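Local coordinates for protein UDP-N-acetylglucosamine 2-epimerase (Methanocaldococcus jannaschii, PDB 4NES) that binds UDP-N-acetylglucosamine and UDP, and probably catalyses the reversible epimerization of UDP-N-acetylglucosamine at C-2 to give UDP-N-acetylmannosamine, at residues E12-S17 against K45-E50; R121-D124 against E129-N132; R189-S194 against Y271-M276; E230-A235 against K332-M337. One frame throughout, in Å; residues are numbered along the deposited sequence.

Interaction 1. Residues E12-S17 against K45-E50; sequences EIIKLS and KIFFEE. With UDP (uridine-5'-diphosphate), chain C.
Ile13 and Ile14 face Phe47 and Phe48 where two helices of the N-terminal Rossmann-like domain of this GT-B fold run nearly parallel. The local axes of 12-17 and 45-50 lie 9.9 Å apart, with 19° between their directions, and no hydrogen bond crosses between them, so the joint is made by apolar side chains. Ile13 uses its two branches separately. With CG1 anti to the carbonyl carbon (chi1 -62°), CG2 falls anti to the backbone N and meets Phe47 CB at 3.7 Å. The other branch carries CD1 to within 3.7 Å of Phe48 CE1; both aromatic side chains lie across Ile13 at about a right angle. Phe47 has its CG anti to the carbonyl carbon as well (chi1 -61°), a setting that sends its ring toward Ile14 and the nucleotide. There Phe47 CE1 lies 3.7 Å from Ile14 CD1, and Ile46 CG2 lies over one ring face, displaced toward the rim. UDP is met by both helices: its uracil O2 sits at the edge of the Phe47 ring, near the ring plane, 3.3 Å from Phe47 CE1. Tyr271 of helix 271-280 also packs on Ile14 and Phe47, and UDP is further hydrogen-bonded to Arg10 and to residues such as Ser288 and Glu294, so this apolar pair forms part of the pocket wall. One turn further along the helix, Ser17 OG gives a 2.7 Å hydrogen bond to Ile14 O, which also accepts from Ser17 N. At its pocket end, Ile14 extends CD1 to the ribose, 3.5 Å from UDP O3'.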
# COMPACT_ATOMS: atom_id res chain seq x y z
N GLU A 12 -17.50 6.66 -6.71
CA GLU A 12 -16.92 5.73 -7.67
C GLU A 12 -17.93 5.37 -8.74
O GLU A 12 -17.58 5.27 -9.92
CB GLU A 12 -16.46 4.45 -6.99
CG GLU A 12 -15.32 4.62 -5.99
CD GLU A 12 -15.13 3.35 -5.18
OE1 GLU A 12 -15.45 3.36 -3.97
OE2 GLU A 12 -14.67 2.35 -5.75
N ILE A 13 -19.18 5.14 -8.34
CA ILE A 13 -20.19 4.72 -9.30
C ILE A 13 -20.38 5.83 -10.34
O ILE A 13 -20.42 5.59 -11.55
CB ILE A 13 -21.53 4.41 -8.60
CG1 ILE A 13 -21.35 3.25 -7.62
CG2 ILE A 13 -22.60 4.08 -9.62
CD1 ILE A 13 -22.44 3.16 -6.56
N ILE A 14 -20.45 7.06 -9.86
CA ILE A 14 -20.65 8.21 -10.74
C ILE A 14 -19.45 8.37 -11.68
O ILE A 14 -19.63 8.51 -12.90
CB ILE A 14 -20.89 9.49 -9.90
CG1 ILE A 14 -22.22 9.37 -9.13
CG2 ILE A 14 -20.84 10.73 -10.77
CD1 ILE A 14 -22.36 10.38 -8.02
N LYS A 15 -18.24 8.32 -11.13
CA LYS A 15 -17.05 8.56 -11.94
C LYS A 15 -16.67 7.40 -12.86
O LYS A 15 -15.94 7.59 -13.83
CB LYS A 15 -15.88 8.99 -11.05
CG LYS A 15 -15.99 10.46 -10.67
CD LYS A 15 -14.96 10.88 -9.63
CE LYS A 15 -14.91 12.39 -9.48
NZ LYS A 15 -13.99 12.83 -8.37
N LEU A 16 -17.17 6.21 -12.57
CA LEU A 16 -16.97 5.07 -13.46
C LEU A 16 -18.04 4.98 -14.54
O LEU A 16 -17.85 4.30 -15.54
CB LEU A 16 -16.92 3.75 -12.69
CG LEU A 16 -15.60 3.53 -11.94
CD1 LEU A 16 -15.79 2.50 -10.84
CD2 LEU A 16 -14.49 3.13 -12.92
N SER A 17 -19.17 5.67 -14.35
CA SER A 17 -20.24 5.61 -15.34
C SER A 17 -19.82 5.95 -16.79
O SER A 17 -20.26 5.27 -17.73
CB SER A 17 -21.51 6.38 -14.89
OG SER A 17 -21.36 7.79 -14.90
N LYS A 45 -27.87 2.04 -4.93
CA LYS A 45 -28.91 1.62 -5.87
C LYS A 45 -29.39 2.76 -6.76
O LYS A 45 -29.54 2.57 -7.97
CB LYS A 45 -30.09 1.02 -5.10
CG LYS A 45 -31.24 0.53 -5.97
CD LYS A 45 -32.33 -0.09 -5.11
CE LYS A 45 -33.63 -0.24 -5.88
NZ LYS A 45 -34.61 -1.09 -5.15
N ILE A 46 -29.59 3.94 -6.19
CA ILE A 46 -30.12 5.05 -6.96
C ILE A 46 -29.20 5.44 -8.11
O ILE A 46 -29.66 5.90 -9.16
CB ILE A 46 -30.47 6.27 -6.06
CG1 ILE A 46 -31.29 7.32 -6.83
CG2 ILE A 46 -29.22 6.89 -5.44
CD1 ILE A 46 -32.03 8.31 -5.92
N PHE A 47 -27.89 5.25 -7.94
CA PHE A 47 -26.95 5.61 -8.98
C PHE A 47 -26.91 4.58 -10.09
O PHE A 47 -26.81 4.94 -11.27
CB PHE A 47 -25.57 5.86 -8.37
CG PHE A 47 -25.60 6.97 -7.38
CD1 PHE A 47 -25.70 8.29 -7.82
CD2 PHE A 47 -25.64 6.72 -6.02
CE1 PHE A 47 -25.78 9.33 -6.92
CE2 PHE A 47 -25.72 7.75 -5.12
CZ PHE A 47 -25.80 9.07 -5.57
N PHE A 48 -27.01 3.31 -9.74
CA PHE A 48 -27.13 2.28 -10.75
C PHE A 48 -28.38 2.50 -11.59
O PHE A 48 -28.36 2.29 -12.81
CB PHE A 48 -27.11 0.88 -10.12
CG PHE A 48 -25.73 0.36 -9.86
CD1 PHE A 48 -25.02 0.75 -8.74
CD2 PHE A 48 -25.12 -0.50 -10.77
CE1 PHE A 48 -23.74 0.28 -8.51
CE2 PHE A 48 -23.83 -0.97 -10.54
CZ PHE A 48 -23.14 -0.58 -9.41
N GLU A 49 -29.46 2.94 -10.96
CA GLU A 49 -30.70 3.22 -11.68
C GLU A 49 -30.61 4.47 -12.56
O GLU A 49 -30.89 4.41 -13.76
CB GLU A 49 -31.87 3.35 -10.70
CG GLU A 49 -33.21 3.65 -11.37
CD GLU A 49 -33.65 2.53 -12.29
OE1 GLU A 49 -33.22 1.37 -12.08
OE2 GLU A 49 -34.45 2.79 -13.22
N GLU A 50 -30.25 5.60 -11.97
CA GLU A 50 -30.27 6.85 -12.72
C GLU A 50 -29.23 6.87 -13.83
O GLU A 50 -29.43 7.52 -14.85
CB GLU A 50 -30.08 8.06 -11.79
CG GLU A 50 -31.23 8.31 -10.83
CD GLU A 50 -31.14 9.65 -10.11
OE1 GLU A 50 -30.10 10.32 -10.22
OE2 GLU A 50 -32.12 10.02 -9.44
N1 UDP C . -23.78 13.48 -4.87
C2 UDP C . -25.02 13.04 -5.16
N3 UDP C . -26.03 13.23 -4.28
C4 UDP C . -25.84 13.86 -3.10
C5 UDP C . -24.57 14.34 -2.76
C6 UDP C . -23.54 14.12 -3.69
O2 UDP C . -25.25 12.46 -6.22
O4 UDP C . -26.91 14.03 -2.22
C1' UDP C . -22.63 13.26 -5.77
C2' UDP C . -21.93 14.40 -6.27
O2' UDP C . -22.62 14.98 -7.35
C3' UDP C . -20.61 13.86 -6.62
C4' UDP C . -20.43 12.75 -5.69
O4' UDP C . -21.64 12.59 -4.99
O3' UDP C . -20.50 13.39 -7.93
C5' UDP C . -19.37 12.98 -4.67
O5' UDP C . -19.32 11.94 -3.72
PA UDP C . -18.90 12.18 -2.21
O1A UDP C . -19.74 11.27 -1.34
O2A UDP C . -19.09 13.65 -1.87
O3A UDP C . -17.41 11.72 -2.03
PB UDP C . -16.01 12.31 -2.44
O1B UDP C . -16.10 12.93 -3.83
O2B UDP C . -15.59 13.32 -1.40
O3B UDP C . -15.13 11.10 -2.41

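Interaction 2. Residues R121-D124 against E129-N132; sequences RSFD and EEIN. With UD1 (uridine-diphosphate-N-acetylglucosamine), chain B.
Glu130 reaches from helix 128-138 to the backbone of Ser122 and Phe123, in the loop that follows strand 112-116 of the N-terminal Rossmann-like domain and contains an ST turn. Hydrogen bonds carry the contact. Ser122 N donates to Glu130 OE1 at 2.9 Å, almost straight at 176°, on the syn side but tilted out of the carboxylate plane. Phe123 N reaches Glu130 OE2 at 2.8 Å from above the carboxylate, 64° out of its plane, so two successive amides hold one side chain. A weak hydrogen bond of 3.2 Å joins Ser122 OG to Glu130 OE1. The ST turn itself closes where Asp124 N donates to Ser122 OG at 3.1 Å. In Glu130, CG anti to the backbone N and a bend at chi2 (82°) lay the carboxylate against the loop amides. Among charged groups, Arg133 forms a salt bridge with Glu130 OE1, whereas the Arg121 guanidinium bridges Glu157 and Asp137. Packing is slighter: Arg121 CD lies 3.4 Å from Glu130 OE2, its guanidinium plane nearly perpendicular to the carboxylate, and Asp124 O rests against Glu130 CB. The preceding helix residue meets the bound UDP-N-acetylglucosamine: Glu129 OE2, also bridged to Arg208, accepts a 2.7 Å hydrogen bond from UD1 O3'.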
# COMPACT_ATOMS: atom_id res chain seq x y z
N ARG A 121 -3.00 14.83 -5.11
CA ARG A 121 -2.33 14.90 -3.81
C ARG A 121 -2.79 16.10 -3.00
O ARG A 121 -2.79 17.23 -3.49
CB ARG A 121 -0.80 14.98 -3.98
CG ARG A 121 -0.15 13.79 -4.71
CD ARG A 121 -0.14 12.54 -3.82
NE ARG A 121 0.54 11.43 -4.48
CZ ARG A 121 -0.07 10.51 -5.22
NH1 ARG A 121 -1.38 10.55 -5.42
NH2 ARG A 121 0.65 9.53 -5.77
N SER A 122 -3.18 15.85 -1.76
CA SER A 122 -3.41 16.91 -0.78
C SER A 122 -2.16 17.14 0.05
O SER A 122 -2.01 18.19 0.68
CB SER A 122 -4.55 16.52 0.15
OG SER A 122 -4.13 15.46 0.99
N PHE A 123 -1.27 16.15 0.07
CA PHE A 123 -0.06 16.15 0.91
C PHE A 123 -0.39 16.19 2.40
O PHE A 123 0.42 16.61 3.23
CB PHE A 123 0.91 17.25 0.49
CG PHE A 123 1.30 17.16 -0.96
CD1 PHE A 123 2.09 16.11 -1.40
CD2 PHE A 123 0.85 18.09 -1.87
CE1 PHE A 123 2.44 16.01 -2.74
CE2 PHE A 123 1.19 18.00 -3.21
CZ PHE A 123 1.99 16.96 -3.64
N ASP A 124 -1.59 15.74 2.71
CA ASP A 124 -2.02 15.47 4.06
C ASP A 124 -2.00 13.96 4.15
O ASP A 124 -3.04 13.33 4.38
CB ASP A 124 -3.46 15.97 4.24
CG ASP A 124 -3.89 16.05 5.69
OD1 ASP A 124 -3.19 15.51 6.58
OD2 ASP A 124 -4.95 16.67 5.95
N GLU A 129 -7.76 8.89 2.59
CA GLU A 129 -7.85 8.97 1.14
C GLU A 129 -6.49 9.20 0.51
O GLU A 129 -6.20 8.62 -0.54
CB GLU A 129 -8.80 10.10 0.71
CG GLU A 129 -10.27 9.80 0.95
CD GLU A 129 -10.71 10.05 2.39
OE1 GLU A 129 -9.91 10.51 3.24
OE2 GLU A 129 -11.89 9.75 2.68
N GLU A 130 -5.65 10.02 1.14
CA GLU A 130 -4.33 10.30 0.61
C GLU A 130 -3.48 9.02 0.66
O GLU A 130 -2.79 8.70 -0.30
CB GLU A 130 -3.66 11.46 1.37
CG GLU A 130 -2.29 11.91 0.83
CD GLU A 130 -2.35 12.87 -0.36
OE1 GLU A 130 -3.42 13.04 -0.96
OE2 GLU A 130 -1.31 13.46 -0.71
N ILE A 131 -3.57 8.29 1.76
CA ILE A 131 -2.88 7.00 1.88
C ILE A 131 -3.32 6.07 0.77
O ILE A 131 -2.50 5.50 0.05
CB ILE A 131 -3.11 6.34 3.25
CG1 ILE A 131 -2.37 7.12 4.34
CG2 ILE A 131 -2.63 4.90 3.24
CD1 ILE A 131 -2.85 6.81 5.75
N ASN A 132 -4.64 5.93 0.59
CA ASN A 132 -5.18 5.02 -0.40
C ASN A 132 -4.70 5.36 -1.80
O ASN A 132 -4.31 4.49 -2.58
CB ASN A 132 -6.70 5.03 -0.38
CG ASN A 132 -7.27 4.34 0.85
OD1 ASN A 132 -6.59 3.55 1.50
ND2 ASN A 132 -8.53 4.65 1.18
C1' UD1 B . -16.20 6.67 2.07
C2' UD1 B . -14.80 6.94 1.62
C3' UD1 B . -14.62 8.33 1.25
C4' UD1 B . -15.61 8.81 0.27
C5' UD1 B . -17.01 8.46 0.72
C6' UD1 B . -18.03 8.74 -0.32
C7' UD1 B . -13.05 5.43 2.74
C8' UD1 B . -12.12 5.25 3.90
N2' UD1 B . -13.85 6.64 2.72
O1' UD1 B . -16.45 7.41 3.22
O3' UD1 B . -13.30 8.52 0.72
O4' UD1 B . -15.51 10.21 0.09
O5' UD1 B . -17.11 7.07 1.01
O6' UD1 B . -19.26 9.10 0.17
O7' UD1 B . -13.12 4.59 1.84
N1 UD1 B . -23.00 4.48 5.98
C2 UD1 B . -24.29 4.17 5.81
N3 UD1 B . -24.71 3.67 4.66
C4 UD1 B . -23.87 3.45 3.64
C5 UD1 B . -22.52 3.76 3.78
C6 UD1 B . -22.10 4.30 4.99
O2 UD1 B . -25.09 4.36 6.71
O4 UD1 B . -24.33 2.93 2.47
C1B UD1 B . -22.51 5.06 7.25
C2B UD1 B . -22.17 4.07 8.29
O2' UD1 B . -22.49 4.59 9.56
C3B UD1 B . -20.74 3.93 8.16
C4B UD1 B . -20.32 5.32 7.85
O4B UD1 B . -21.34 5.86 7.03
O3B UD1 B . -20.09 3.42 9.30
C5B UD1 B . -19.03 5.38 7.11
O5B UD1 B . -18.95 4.58 5.97
PA UD1 B . -17.58 4.35 5.26
O1A UD1 B . -16.65 3.70 6.23
O2A UD1 B . -17.81 3.52 4.04
O3A UD1 B . -16.96 5.74 4.92
PB UD1 B . -17.61 7.02 4.22
O1B UD1 B . -17.69 8.11 5.24
O2B UD1 B . -18.88 6.66 3.51

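Interaction 3. Residues R189-S194 against Y271-M276; sequences RAFFNS and YLEFLM. With UDP (uridine-5'-diphosphate), chain C.
Phe191, Phe192 and Arg189 meet Glu273 and Met276 where the local helix axes pass 9.5 Å apart with 51° between their directions; no hydrogen bond crosses. Along 271-276, Tyr271 comes first and turns to the nucleotide, its CE1 3.3 Å from UDP O2', which lies at the ring edge, while its OH is hydrogen-bonded to Glu294 and Thr175. Glu273 faces the other helix: its CG makes a CH-pi contact over the Phe191 ring, 3.8 Å from the centroid and 26° off the normal, and the carboxylate plane stands nearly perpendicular to that ring. Phe274 points away from helix 186-195; with CG anti to the backbone N (chi1 -161°) its ring lies over the uracil, CD1 3.4 Å from UDP C4. Were Phe274 replaced by an alanine, the uracil would probably lose this aromatic cover and be freer to tilt. Met276, a selenomethionine, closes the row. Its O lies 3.6 Å from Phe192 CE1, and its CE sits over one face of the Arg189 guanidinium, 4.1 Å from NH2. Helix 271-280 lies between helix 186-195 and helix 170-183, which Tyr271 and Leu275 touch, while Phe192 and Phe274 rest on strand 201-205 of the C-terminal sheet.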
# COMPACT_ATOMS: atom_id res chain seq x y z
N ARG A 189 -37.22 17.88 -12.07
CA ARG A 189 -37.64 19.26 -11.87
C ARG A 189 -38.62 19.38 -10.71
O ARG A 189 -38.55 20.32 -9.92
CB ARG A 189 -38.29 19.78 -13.15
CG ARG A 189 -38.82 21.20 -13.09
CD ARG A 189 -37.87 22.17 -13.77
NE ARG A 189 -37.25 23.09 -12.83
CZ ARG A 189 -36.33 24.00 -13.16
NH1 ARG A 189 -35.91 24.10 -14.41
NH2 ARG A 189 -35.82 24.79 -12.23
N ALA A 190 -39.53 18.41 -10.60
CA ALA A 190 -40.50 18.40 -9.51
C ALA A 190 -39.83 18.24 -8.15
O ALA A 190 -40.21 18.91 -7.18
CB ALA A 190 -41.56 17.33 -9.75
N PHE A 191 -38.84 17.36 -8.07
CA PHE A 191 -38.07 17.22 -6.84
C PHE A 191 -37.43 18.55 -6.47
O PHE A 191 -37.54 19.02 -5.33
CB PHE A 191 -36.96 16.18 -6.99
CG PHE A 191 -35.81 16.39 -6.04
CD1 PHE A 191 -35.86 15.90 -4.75
CD2 PHE A 191 -34.68 17.12 -6.43
CE1 PHE A 191 -34.81 16.10 -3.87
CE2 PHE A 191 -33.64 17.35 -5.55
CZ PHE A 191 -33.71 16.83 -4.27
N PHE A 192 -36.75 19.15 -7.45
CA PHE A 192 -36.04 20.40 -7.22
C PHE A 192 -36.98 21.46 -6.68
O PHE A 192 -36.68 22.13 -5.69
CB PHE A 192 -35.37 20.90 -8.51
CG PHE A 192 -34.69 22.23 -8.36
CD1 PHE A 192 -33.39 22.30 -7.88
CD2 PHE A 192 -35.35 23.40 -8.68
CE1 PHE A 192 -32.76 23.53 -7.74
CE2 PHE A 192 -34.73 24.63 -8.54
CZ PHE A 192 -33.44 24.69 -8.07
N ASN A 193 -38.14 21.61 -7.32
CA ASN A 193 -39.13 22.60 -6.89
C ASN A 193 -39.72 22.29 -5.52
O ASN A 193 -40.17 23.20 -4.83
CB ASN A 193 -40.24 22.75 -7.94
CG ASN A 193 -39.75 23.41 -9.21
OD1 ASN A 193 -38.76 24.15 -9.20
ND2 ASN A 193 -40.44 23.15 -10.31
N SER A 194 -39.72 21.02 -5.12
CA SER A 194 -40.22 20.63 -3.81
C SER A 194 -39.24 21.03 -2.71
O SER A 194 -39.65 21.38 -1.59
CB SER A 194 -40.50 19.13 -3.74
OG SER A 194 -39.30 18.37 -3.66
N TYR A 271 -28.04 11.45 -8.44
CA TYR A 271 -27.13 12.33 -9.17
C TYR A 271 -27.86 13.41 -9.97
O TYR A 271 -27.44 14.57 -9.99
CB TYR A 271 -26.25 11.50 -10.10
CG TYR A 271 -25.07 12.25 -10.66
CD1 TYR A 271 -24.24 13.00 -9.83
CD2 TYR A 271 -24.77 12.20 -12.02
CE1 TYR A 271 -23.15 13.67 -10.34
CE2 TYR A 271 -23.67 12.88 -12.53
CZ TYR A 271 -22.87 13.61 -11.68
OH TYR A 271 -21.78 14.29 -12.18
N LEU A 272 -28.95 13.05 -10.62
CA LEU A 272 -29.69 14.02 -11.43
C LEU A 272 -30.24 15.14 -10.55
O LEU A 272 -30.13 16.33 -10.88
CB LEU A 272 -30.83 13.34 -12.19
CG LEU A 272 -30.39 12.23 -13.14
CD1 LEU A 272 -31.63 11.60 -13.77
CD2 LEU A 272 -29.46 12.75 -14.21
N GLU A 273 -30.82 14.74 -9.43
CA GLU A 273 -31.34 15.68 -8.46
C GLU A 273 -30.23 16.57 -7.91
O GLU A 273 -30.39 17.79 -7.79
CB GLU A 273 -32.04 14.92 -7.34
CG GLU A 273 -33.37 14.26 -7.77
CD GLU A 273 -33.18 12.95 -8.51
OE1 GLU A 273 -32.07 12.38 -8.49
OE2 GLU A 273 -34.17 12.49 -9.12
N PHE A 274 -29.09 15.97 -7.58
CA PHE A 274 -28.01 16.74 -6.98
C PHE A 274 -27.39 17.72 -7.97
O PHE A 274 -27.04 18.84 -7.60
CB PHE A 274 -26.94 15.84 -6.35
CG PHE A 274 -26.09 16.57 -5.37
CD1 PHE A 274 -26.61 16.95 -4.14
CD2 PHE A 274 -24.78 16.92 -5.67
CE1 PHE A 274 -25.85 17.65 -3.23
CE2 PHE A 274 -24.01 17.61 -4.75
CZ PHE A 274 -24.55 17.98 -3.53
N LEU A 275 -27.25 17.31 -9.23
CA LEU A 275 -26.74 18.22 -10.26
C LEU A 275 -27.62 19.46 -10.37
O LEU A 275 -27.12 20.57 -10.52
CB LEU A 275 -26.69 17.53 -11.62
CG LEU A 275 -25.54 16.56 -11.83
CD1 LEU A 275 -25.77 15.84 -13.15
CD2 LEU A 275 -24.20 17.28 -11.84
N MSE A 276 -28.93 19.28 -10.27
CA MSE A 276 -29.83 20.42 -10.28
C MSE A 276 -29.62 21.33 -9.07
O MSE A 276 -29.62 22.55 -9.19
CB MSE A 276 -31.28 19.94 -10.36
CG MSE A 276 -31.68 19.42 -11.73
SE MSE A 276 -31.50 20.76 -13.12
CE MSE A 276 -32.77 22.07 -12.44
N1 UDP C . -23.78 13.48 -4.87
C2 UDP C . -25.02 13.04 -5.16
N3 UDP C . -26.03 13.23 -4.28
C4 UDP C . -25.84 13.86 -3.10
C5 UDP C . -24.57 14.34 -2.76
C6 UDP C . -23.54 14.12 -3.69
O2 UDP C . -25.25 12.46 -6.22
O4 UDP C . -26.91 14.03 -2.22
C1' UDP C . -22.63 13.26 -5.77
C2' UDP C . -21.93 14.40 -6.27
O2' UDP C . -22.62 14.98 -7.35
C3' UDP C . -20.61 13.86 -6.62
C4' UDP C . -20.43 12.75 -5.69
O4' UDP C . -21.64 12.59 -4.99
O3' UDP C . -20.50 13.39 -7.93
C5' UDP C . -19.37 12.98 -4.67
O5' UDP C . -19.32 11.94 -3.72
PA UDP C . -18.90 12.18 -2.21
O1A UDP C . -19.74 11.27 -1.34
O2A UDP C . -19.09 13.65 -1.87
O3A UDP C . -17.41 11.72 -2.03
PB UDP C . -16.01 12.31 -2.44
O1B UDP C . -16.10 12.93 -3.83
O2B UDP C . -15.59 13.32 -1.40
O3B UDP C . -15.13 11.10 -2.41

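Interaction 4. Residues E230-A235 against K332-M337; sequences EIYDKA and KAVEIM
Tyr232 and Val334 mark the closest backbone approach, their CA atoms 8.5 Å apart, just where helix 215-232 gives out and Asp233 takes a positive phi (53°). That separation is spanned mainly by the Tyr232 side chain. Val334 CG1 sits squarely over the centre of the tyrosine ring, 3.5 Å from the centroid and 13° off the normal, which is CH-pi geometry; all six ring carbons, from CG to CZ, are in contact with this one methyl. Its place follows from the valine torsion, which sets CG1 anti to the backbone N (chi1 170°). The opposite face of the ring carries Ile231 CG2, 3.6 Å above the plane and offset toward the rim, so the aromatic group is held between a neighbour on its own helix and a methyl of the other. These helices belong to the C-terminal Rossmann-like domain of the GT-B fold: helix 215-232 leads into strand 235-239, helix 327-338 follows strand 320-322, and Val334 also packs on Ile303 and Phe202 from two strands of the parallel sheet. The phenol end reaches across to the second helix, where Tyr232 OH is hydrogen-bonded to Ile331 O and lies 3.5 Å from Glu335 CB. A leucine in place of Tyr232 would probably leave Ile331 O without its hydroxyl partner and take the flat surface from under the Val334 methyl. Beyond that CB the Glu335 chain runs extended and leads away from Tyr232, its OE2 forming a long salt bridge of 3.6 Å with Lys332 NZ.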
# COMPACT_ATOMS: atom_id res chain seq x y z
N GLU A 230 -26.83 34.16 9.54
CA GLU A 230 -27.19 35.40 10.21
C GLU A 230 -26.62 36.63 9.51
O GLU A 230 -27.27 37.67 9.42
CB GLU A 230 -26.70 35.35 11.65
CG GLU A 230 -27.42 34.32 12.49
CD GLU A 230 -26.62 33.88 13.70
OE1 GLU A 230 -25.51 34.40 13.90
OE2 GLU A 230 -27.12 33.00 14.44
N ILE A 231 -25.39 36.51 9.02
CA ILE A 231 -24.70 37.63 8.40
C ILE A 231 -25.22 37.92 7.00
O ILE A 231 -25.42 39.08 6.62
CB ILE A 231 -23.18 37.41 8.39
CG1 ILE A 231 -22.62 37.54 9.81
CG2 ILE A 231 -22.48 38.38 7.45
CD1 ILE A 231 -21.16 37.20 9.92
N TYR A 232 -25.45 36.86 6.23
CA TYR A 232 -25.83 37.01 4.82
C TYR A 232 -27.31 36.77 4.54
O TYR A 232 -27.76 36.96 3.41
CB TYR A 232 -24.95 36.11 3.95
CG TYR A 232 -23.48 36.47 4.03
CD1 TYR A 232 -22.99 37.56 3.32
CD2 TYR A 232 -22.61 35.76 4.82
CE1 TYR A 232 -21.66 37.91 3.39
CE2 TYR A 232 -21.26 36.10 4.90
CZ TYR A 232 -20.80 37.18 4.18
OH TYR A 232 -19.47 37.54 4.25
N ASP A 233 -28.06 36.38 5.57
CA ASP A 233 -29.49 36.10 5.46
C ASP A 233 -29.76 35.12 4.33
O ASP A 233 -30.53 35.39 3.40
CB ASP A 233 -30.29 37.40 5.26
CG ASP A 233 -31.78 37.19 5.43
OD1 ASP A 233 -32.17 36.28 6.19
OD2 ASP A 233 -32.57 37.94 4.81
N LYS A 234 -29.11 33.96 4.41
CA LYS A 234 -29.18 32.98 3.34
C LYS A 234 -29.70 31.64 3.82
O LYS A 234 -29.35 31.17 4.90
CB LYS A 234 -27.79 32.79 2.73
CG LYS A 234 -27.78 32.85 1.23
CD LYS A 234 -28.32 34.17 0.72
CE LYS A 234 -27.22 35.10 0.26
NZ LYS A 234 -27.71 36.00 -0.83
N ALA A 235 -30.56 31.01 3.01
CA ALA A 235 -31.02 29.67 3.30
C ALA A 235 -29.95 28.67 2.88
O ALA A 235 -29.24 28.88 1.89
CB ALA A 235 -32.32 29.37 2.59
N LYS A 332 -15.38 35.66 5.40
CA LYS A 332 -14.71 36.46 4.37
C LYS A 332 -14.85 35.80 2.99
O LYS A 332 -15.09 36.48 1.99
CB LYS A 332 -13.24 36.66 4.70
CG LYS A 332 -12.46 37.40 3.62
CD LYS A 332 -12.98 38.82 3.42
CE LYS A 332 -12.11 39.60 2.45
NZ LYS A 332 -12.41 41.06 2.47
N ALA A 333 -14.70 34.48 2.96
CA ALA A 333 -14.83 33.73 1.71
C ALA A 333 -16.21 33.87 1.07
O ALA A 333 -16.33 33.94 -0.15
CB ALA A 333 -14.49 32.28 1.93
N VAL A 334 -17.26 33.89 1.89
CA VAL A 334 -18.61 34.06 1.37
C VAL A 334 -18.74 35.41 0.67
O VAL A 334 -19.28 35.50 -0.42
CB VAL A 334 -19.68 33.88 2.46
CG1 VAL A 334 -21.04 34.29 1.95
CG2 VAL A 334 -19.71 32.44 2.95
N GLU A 335 -18.21 36.46 1.31
CA GLU A 335 -18.23 37.78 0.70
C GLU A 335 -17.49 37.80 -0.64
O GLU A 335 -18.00 38.31 -1.63
CB GLU A 335 -17.61 38.82 1.64
CG GLU A 335 -17.75 40.25 1.15
CD GLU A 335 -17.19 41.25 2.14
OE1 GLU A 335 -17.91 42.21 2.48
OE2 GLU A 335 -16.03 41.08 2.57
N ILE A 336 -16.29 37.22 -0.66
CA ILE A 336 -15.48 37.16 -1.88
C ILE A 336 -16.23 36.41 -2.97
O ILE A 336 -16.33 36.88 -4.10
CB ILE A 336 -14.13 36.47 -1.60
CG1 ILE A 336 -13.30 37.30 -0.61
CG2 ILE A 336 -13.36 36.23 -2.90
CD1 ILE A 336 -12.07 36.59 -0.09
N MSE A 337 -16.76 35.24 -2.63
CA MSE A 337 -17.39 34.39 -3.64
C MSE A 337 -18.76 34.90 -4.11
O MSE A 337 -19.15 34.65 -5.24
CB MSE A 337 -17.48 32.95 -3.13
CG MSE A 337 -16.12 32.28 -3.00
SE MSE A 337 -15.06 32.52 -4.62
CE MSE A 337 -14.40 30.71 -4.82

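Along the chain, interactions 1 and 2 come first, both in the N-terminal domain with its seven-stranded parallel sheet; their centres lie 24 Å apart on opposite sides of the chain's centre. Interactions 3 and 4 share the C-terminal domain and its six-stranded sheet, their segments alternating in sequence and their centres 24 Å apart. Interactions 1 and 3 meet across the domain boundary, centres 16 Å apart: both touch UDP, and Glu50 OE1 probably accepts a hydrogen bond from Leu272 N. Interaction 2 supplies a residue binding UDP-N-acetylglucosamine. Three contacts therefore border the ligands, while interaction 4, its centre 33 Å from that of interaction 1, packs peripheral helices.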